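15-O-acetyltransferase (Fusarium sporotrichioides, PDB 3FOT) transfers an acetyl group to the 15-oxygen of trichothecene intermediates during the biosynthesis of mycotoxins such as T-2 toxin. Local coordinates at residues R195-V198 with G199-F202; H282-A286 with D287-D291; L309-A312 with A313-A317. One frame throughout, in Å; residues are numbered along the deposited sequence.

Contact 1. Residues R195-V198 with G199-F202; sequences RKFV and GDLF
The phenyl ring of Phe-202 receives the methyl CG1 of Val-198 over one face, a CH-pi contact in which CG1 stands 4.2 Å from the ring centroid, 17° off the normal. It is displaced toward the rim, lying 4.0 Å from CZ of Phe-202. Val-198 CG1 is anti to its backbone N (chi1 170°), which aims this methyl down the helix so that the two side chains run side by side. The second ring, that of Phe-197, is met obliquely by Leu-201, whose CD1 comes within 3.7 Å of Phe-197 CE2. The carboxylate of Asp-200 is held from outside: OD2 is hydrogen-bonded to Tyr-354 OH and OD1 is salt-bridged to Arg-203. Beneath these groups run regular i to i+4 backbone bonds, including Leu-201 N to Phe-197 O at 3.0 Å. These are successive turns of helix 191-205, which starts at the end of the HXXXDG sequence characteristic of BAHD acyltransferases. Phe-197 packs on helix 71-88 and Val-198 on strands 53-61 and 177-184 of the six-stranded sheet; Leu-201 and Phe-202 reach both the helix and the sheet.

Contact 2. Residues H282-A286 with D287-D291; sequences HKLSA and DESID. Unlike the reference sequence in segment 287-291: Asp-291 (reference Ala).
A capping box formed by Ser-285 and Glu-288 opens helix 286-299, with each residue's side chain bonded to the other's backbone. Ser-285 OG accepts from Glu-288 N at 3.0 Å, a bond made possible by a chi1 of 64° that places the hydroxyl between the backbone N and the carbonyl carbon and turns it toward the first helical turn. In return, Ser-285 N donates to Glu-288 OE1 at 3.0 Å, approaching from above the carboxylate, 45° out of its plane. The same oxygen meets the Leu-284 methyl CD2 at 3.6 Å, where the two side chains cross at about a right angle. One turn on, Ser-285 O is gripped twice by Ser-289: N lies 3.0 Å away and the hydroxyl OG 2.9 Å, on opposite faces of the carbonyl plane. Ser-289 OG also accepts from Ser-487 N, so the start of the helix is tied to strand 486-494. Leu-284 CB rests 3.4 Å from Ser-289 OG, and its side chain reaches Val-511 of helix 500-516. Such reciprocal bonds, occupying N-H groups that no helical carbonyl serves, mark an N-terminal capping box, here where edge strand 277-283 passes into helix 286-299.

Contact 3. Residues L309-A312 with A313-A317; sequences LTQA and AIVLA
Ile-314 lies against the preceding turn of its helix, over Thr-310 and Gln-311. Its CB is 3.5 Å from Thr-310 O, the carbonyl that also accepts the backbone bond from Ile-314 N. CG1, with a chi1 of -74° that sets it beside the backbone N, leans back over this oxygen at 3.2 Å. At the tip, CD1 remains near the same carbonyl and meets the methyl CG2 of Thr-310 at 4.0 Å, the two side chains crossing at a slant. The other branch, CG2, faces the amide nitrogen NE2 of Gln-311 at 3.8 Å. That nitrogen is brought forward along the helix by a bend at chi2 (69°), and also lies 4.0 Å from CG2 of Val-315. NE2 thus meets these aliphatic branches in van der Waals contact. On another flank, Leu-316 CD1 lies 3.5 Å from Ala-312 O. Thr-310 OG1 is hydrogen-bonded to Ile-306 O, leaving its methyl to meet Ile-314. Alanines lie where other helices come close, Ala-313 and Ala-317 at helix 500-516 and Ala-312 at helix 379-401, and Thr-310, Gln-311 and Ile-314 meet Phe-436 of strand 435-441. This is the i to i+4 packing of a buried alpha-helix, wedged between two helices and a strand of the mixed four-stranded sheet.

Contacts 1 and 3 are buried stretches in mid-helix, whereas contact 2 is a partly exposed helix start. Contacts 1 and 3 lie on opposite sides of the chain's centre, their centres about 31 Å apart: contact 1 packs on the six-stranded sheet and contact 3 beside strand 435-441, which Arg-195 of contact 1 also reaches. Contacts 2 and 3, on consecutive helices, are closer, about 17 Å between centres. Contact 2 continues from an edge strand of the mixed four-stranded sheet, contact 3 packs on its other edge strand, 435-441, and both touch helix 500-516. Their chemistry follows their place: aromatic and aliphatic packing in contact 1, mainly aliphatic packing with one amide in contact 3, and side-chain-to-backbone hydrogen bonds in contact 2.

Contact 1. Residues R195-V198 with G199-F202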
loop_
_atom_site.group_PDB
_atom_site.type_symbol
_atom_site.label_atom_id
_atom_site.label_comp_id
_atom_site.label_asym_id
_atom_site.label_seq_id
_atom_site.Cartn_x
_atom_site.Cartn_y
_atom_site.Cartn_z
ATOM N N ARG A 195 -1.412 6.334 2.896
ATOM C CA ARG A 195 -2.119 6.410 4.192
ATOM C C ARG A 195 -1.804 7.687 4.971
ATOM O O ARG A 195 -2.701 8.255 5.608
ATOM C CB ARG A 195 -1.829 5.182 5.044
ATOM C CG ARG A 195 -2.508 3.965 4.439
ATOM C CD ARG A 195 -2.173 2.720 5.211
ATOM N NE ARG A 195 -0.824 2.257 4.923
ATOM C CZ ARG A 195 -0.162 1.396 5.682
ATOM N NH1 ARG A 195 -0.720 0.935 6.802
ATOM N NH2 ARG A 195 1.080 1.037 5.350
ATOM N N LYS A 196 -0.549 8.135 4.940
ATOM C CA LYS A 196 -0.192 9.406 5.588
ATOM C C LYS A 196 -1.053 10.528 4.981
ATOM O O LYS A 196 -1.557 11.393 5.674
ATOM C CB LYS A 196 1.292 9.740 5.395
ATOM C CG LYS A 196 2.219 8.909 6.322
ATOM C CD LYS A 196 3.713 9.051 5.973
ATOM C CE LYS A 196 4.259 10.462 6.239
ATOM N NZ LYS A 196 4.290 10.854 7.694
ATOM N N PHE A 197 -1.227 10.487 3.672
ATOM C CA PHE A 197 -1.994 11.533 3.005
ATOM C C PHE A 197 -3.491 11.481 3.382
ATOM O O PHE A 197 -4.117 12.526 3.582
ATOM C CB PHE A 197 -1.797 11.448 1.484
ATOM C CG PHE A 197 -2.362 12.631 0.758
ATOM C CD1 PHE A 197 -1.621 13.809 0.628
ATOM C CD2 PHE A 197 -3.645 12.567 0.214
ATOM C CE1 PHE A 197 -2.160 14.930 -0.039
ATOM C CE2 PHE A 197 -4.178 13.641 -0.476
ATOM C CZ PHE A 197 -3.436 14.832 -0.610
ATOM N N VAL A 198 -4.049 10.283 3.516
ATOM C CA VAL A 198 -5.432 10.123 4.031
ATOM C C VAL A 198 -5.509 10.782 5.436
ATOM O O VAL A 198 -6.432 11.551 5.728
ATOM C CB VAL A 198 -5.830 8.644 4.089
ATOM C CG1 VAL A 198 -7.146 8.446 4.845
ATOM C CG2 VAL A 198 -5.953 8.086 2.647
ATOM N N GLY A 199 -4.520 10.485 6.275
ATOM C CA GLY A 199 -4.455 11.082 7.627
ATOM C C GLY A 199 -4.456 12.601 7.571
ATOM O O GLY A 199 -5.141 13.289 8.374
ATOM N N ASP A 200 -3.665 13.134 6.648
ATOM C CA ASP A 200 -3.574 14.594 6.447
ATOM C C ASP A 200 -4.926 15.183 6.069
ATOM O O ASP A 200 -5.323 16.208 6.597
ATOM C CB ASP A 200 -2.549 14.923 5.349
ATOM C CG ASP A 200 -1.115 14.576 5.758
ATOM O OD1 ASP A 200 -0.813 14.530 6.969
ATOM O OD2 ASP A 200 -0.293 14.321 4.866
ATOM N N LEU A 201 -5.627 14.545 5.120
ATOM C CA LEU A 201 -6.974 14.989 4.743
ATOM C C LEU A 201 -7.922 14.982 5.937
ATOM O O LEU A 201 -8.715 15.911 6.102
ATOM C CB LEU A 201 -7.548 14.106 3.620
ATOM C CG LEU A 201 -6.873 14.274 2.250
ATOM C CD1 LEU A 201 -7.437 13.223 1.283
ATOM C CD2 LEU A 201 -7.102 15.716 1.703
ATOM N N PHE A 202 -7.855 13.942 6.764
ATOM C CA PHE A 202 -8.736 13.866 7.951
ATOM C C PHE A 202 -8.417 14.961 8.968
ATOM O O PHE A 202 -9.336 15.495 9.618
ATOM C CB PHE A 202 -8.707 12.468 8.605
ATOM C CG PHE A 202 -9.412 11.394 7.809
ATOM C CD1 PHE A 202 -10.105 11.686 6.614
ATOM C CD2 PHE A 202 -9.422 10.078 8.277
ATOM C CE1 PHE A 202 -10.781 10.669 5.896
ATOM C CE2 PHE A 202 -10.088 9.063 7.553
ATOM C CZ PHE A 202 -10.774 9.367 6.379
#

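Contact 2. Residues H282-A286 with D287-D291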
loop_
_atom_site.group_PDB
_atom_site.type_symbol
_atom_site.label_atom_id
_atom_site.label_comp_id
_atom_site.label_asym_id
_atom_site.label_seq_id
_atom_site.Cartn_x
_atom_site.Cartn_y
_atom_site.Cartn_z
ATOM N N HIS A 282 -10.257 -11.108 6.313
ATOM C CA HIS A 282 -10.605 -11.687 7.611
ATOM C C HIS A 282 -10.137 -10.714 8.667
ATOM O O HIS A 282 -8.950 -10.487 8.816
ATOM C CB HIS A 282 -9.944 -13.041 7.847
ATOM C CG HIS A 282 -10.400 -13.698 9.106
ATOM N ND1 HIS A 282 -9.916 -13.344 10.345
ATOM C CD2 HIS A 282 -11.347 -14.642 9.325
ATOM C CE1 HIS A 282 -10.536 -14.048 11.278
ATOM N NE2 HIS A 282 -11.400 -14.852 10.686
ATOM N N LYS A 283 -11.095 -10.127 9.372
ATOM C CA LYS A 283 -10.801 -9.242 10.472
ATOM C C LYS A 283 -10.757 -10.058 11.758
ATOM O O LYS A 283 -11.767 -10.645 12.164
ATOM C CB LYS A 283 -11.886 -8.171 10.568
ATOM C CG LYS A 283 -11.840 -7.144 9.469
ATOM N N LEU A 284 -9.584 -10.117 12.374
ATOM C CA LEU A 284 -9.443 -10.756 13.684
ATOM C C LEU A 284 -10.019 -9.795 14.716
ATOM O O LEU A 284 -9.869 -8.580 14.573
ATOM C CB LEU A 284 -7.975 -11.011 14.000
ATOM C CG LEU A 284 -7.207 -12.060 13.203
ATOM C CD1 LEU A 284 -5.724 -11.976 13.546
ATOM C CD2 LEU A 284 -7.750 -13.447 13.514
ATOM N N SER A 285 -10.663 -10.312 15.761
ATOM C CA SER A 285 -11.215 -9.406 16.777
ATOM C C SER A 285 -10.053 -8.712 17.471
ATOM O O SER A 285 -8.935 -9.196 17.430
ATOM C CB SER A 285 -12.065 -10.161 17.794
ATOM O OG SER A 285 -11.255 -11.069 18.510
ATOM N N ALA A 286 -10.296 -7.582 18.127
ATOM C CA ALA A 286 -9.238 -7.001 18.964
ATOM C C ALA A 286 -8.745 -7.997 20.032
ATOM O O ALA A 286 -7.551 -8.062 20.325
ATOM C CB ALA A 286 -9.723 -5.701 19.637
ATOM N N ASP A 287 -9.664 -8.778 20.603
ATOM C CA ASP A 287 -9.283 -9.708 21.681
ATOM C C ASP A 287 -8.305 -10.773 21.150
ATOM O O ASP A 287 -7.265 -11.083 21.773
ATOM C CB ASP A 287 -10.518 -10.366 22.308
ATOM C CG ASP A 287 -11.301 -9.410 23.209
ATOM O OD1 ASP A 287 -10.722 -8.430 23.723
ATOM O OD2 ASP A 287 -12.494 -9.664 23.399
ATOM N N GLU A 288 -8.625 -11.300 19.976
ATOM C CA GLU A 288 -7.769 -12.299 19.332
ATOM C C GLU A 288 -6.438 -11.701 18.968
ATOM O O GLU A 288 -5.392 -12.335 19.131
ATOM C CB GLU A 288 -8.434 -12.802 18.060
ATOM C CG GLU A 288 -9.550 -13.758 18.317
ATOM C CD GLU A 288 -10.441 -13.969 17.128
ATOM O OE1 GLU A 288 -10.296 -13.267 16.088
ATOM O OE2 GLU A 288 -11.306 -14.863 17.239
ATOM N N SER A 289 -6.472 -10.484 18.425
ATOM C CA SER A 289 -5.238 -9.823 18.013
ATOM C C SER A 289 -4.319 -9.529 19.179
ATOM O O SER A 289 -3.099 -9.704 19.090
ATOM C CB SER A 289 -5.552 -8.557 17.204
ATOM O OG SER A 289 -6.410 -8.846 16.093
ATOM N N ILE A 290 -4.896 -9.090 20.296
ATOM C CA ILE A 290 -4.108 -8.777 21.460
ATOM C C ILE A 290 -3.459 -10.056 22.018
ATOM O O ILE A 290 -2.286 -10.051 22.416
ATOM C CB ILE A 290 -5.013 -8.069 22.521
ATOM C CG1 ILE A 290 -5.259 -6.621 22.067
ATOM C CG2 ILE A 290 -4.374 -8.123 23.907
ATOM C CD1 ILE A 290 -6.373 -5.930 22.840
ATOM N N ASP A 291 -4.221 -11.149 21.992
ATOM C CA ASP A 291 -3.735 -12.443 22.484
ATOM C C ASP A 291 -2.599 -12.946 21.581
ATOM O O ASP A 291 -1.606 -13.490 22.071
ATOM C CB ASP A 291 -4.857 -13.507 22.537
ATOM C CG ASP A 291 -5.752 -13.395 23.772
ATOM O OD1 ASP A 291 -6.848 -13.998 23.776
ATOM O OD2 ASP A 291 -5.365 -12.700 24.717
#

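Contact 3. Residues L309-A312 with A313-A317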
loop_
_atom_site.group_PDB
_atom_site.type_symbol
_atom_site.label_atom_id
_atom_site.label_comp_id
_atom_site.label_asym_id
_atom_site.label_seq_id
_atom_site.Cartn_x
_atom_site.Cartn_y
_atom_site.Cartn_z
ATOM N N LEU A 309 4.945 -13.792 12.512
ATOM C CA LEU A 309 4.039 -14.916 12.757
ATOM C C LEU A 309 3.119 -15.142 11.566
ATOM O O LEU A 309 2.843 -16.281 11.196
ATOM C CB LEU A 309 3.209 -14.678 14.017
ATOM C CG LEU A 309 2.295 -15.885 14.294
ATOM C CD1 LEU A 309 3.137 -17.118 14.693
ATOM C CD2 LEU A 309 1.243 -15.584 15.354
ATOM N N THR A 310 2.625 -14.050 10.982
ATOM C CA THR A 310 1.774 -14.182 9.807
ATOM C C THR A 310 2.537 -14.848 8.652
ATOM O O THR A 310 2.017 -15.727 7.976
ATOM C CB THR A 310 1.166 -12.825 9.367
ATOM O OG1 THR A 310 0.469 -12.259 10.480
ATOM C CG2 THR A 310 0.184 -13.013 8.236
ATOM N N GLN A 311 3.759 -14.401 8.416
ATOM C CA GLN A 311 4.568 -15.012 7.365
ATOM C C GLN A 311 4.804 -16.517 7.631
ATOM O O GLN A 311 4.796 -17.335 6.697
ATOM C CB GLN A 311 5.886 -14.239 7.198
ATOM C CG GLN A 311 6.862 -14.867 6.196
ATOM C CD GLN A 311 6.402 -14.778 4.754
ATOM O OE1 GLN A 311 6.847 -13.883 4.011
ATOM N NE2 GLN A 311 5.532 -15.713 4.336
ATOM N N ALA A 312 5.028 -16.865 8.901
ATOM C CA ALA A 312 5.157 -18.254 9.320
ATOM C C ALA A 312 3.881 -19.065 8.993
ATOM O O ALA A 312 3.947 -20.177 8.440
ATOM C CB ALA A 312 5.466 -18.302 10.817
ATOM N N ALA A 313 2.724 -18.495 9.332
ATOM C CA ALA A 313 1.444 -19.162 9.151
ATOM C C ALA A 313 1.124 -19.352 7.654
ATOM O O ALA A 313 0.562 -20.386 7.235
ATOM C CB ALA A 313 0.347 -18.358 9.864
ATOM N N ILE A 314 1.525 -18.363 6.858
ATOM C CA ILE A 314 1.420 -18.444 5.399
ATOM C C ILE A 314 2.143 -19.680 4.863
ATOM O O ILE A 314 1.601 -20.432 4.038
ATOM C CB ILE A 314 1.929 -17.136 4.744
ATOM C CG1 ILE A 314 0.860 -16.051 4.979
ATOM C CG2 ILE A 314 2.256 -17.330 3.252
ATOM C CD1 ILE A 314 1.346 -14.606 4.700
ATOM N N VAL A 315 3.369 -19.866 5.349
ATOM C CA VAL A 315 4.211 -21.007 4.955
ATOM C C VAL A 315 3.633 -22.330 5.438
ATOM O O VAL A 315 3.478 -23.265 4.638
ATOM C CB VAL A 315 5.675 -20.774 5.372
ATOM C CG1 VAL A 315 6.520 -22.033 5.169
ATOM C CG2 VAL A 315 6.238 -19.649 4.502
ATOM N N LEU A 316 3.225 -22.397 6.706
ATOM C CA LEU A 316 2.593 -23.638 7.210
ATOM C C LEU A 316 1.306 -23.969 6.456
ATOM O O LEU A 316 1.040 -25.143 6.149
ATOM C CB LEU A 316 2.319 -23.572 8.728
ATOM C CG LEU A 316 3.443 -24.132 9.643
ATOM C CD1 LEU A 316 4.783 -23.476 9.402
ATOM C CD2 LEU A 316 3.073 -23.992 11.118
ATOM N N ALA A 317 0.512 -22.942 6.137
ATOM C CA ALA A 317 -0.732 -23.147 5.373
ATOM C C ALA A 317 -0.403 -23.643 3.954
ATOM O O ALA A 317 -1.097 -24.491 3.398
ATOM C CB ALA A 317 -1.560 -21.840 5.316
#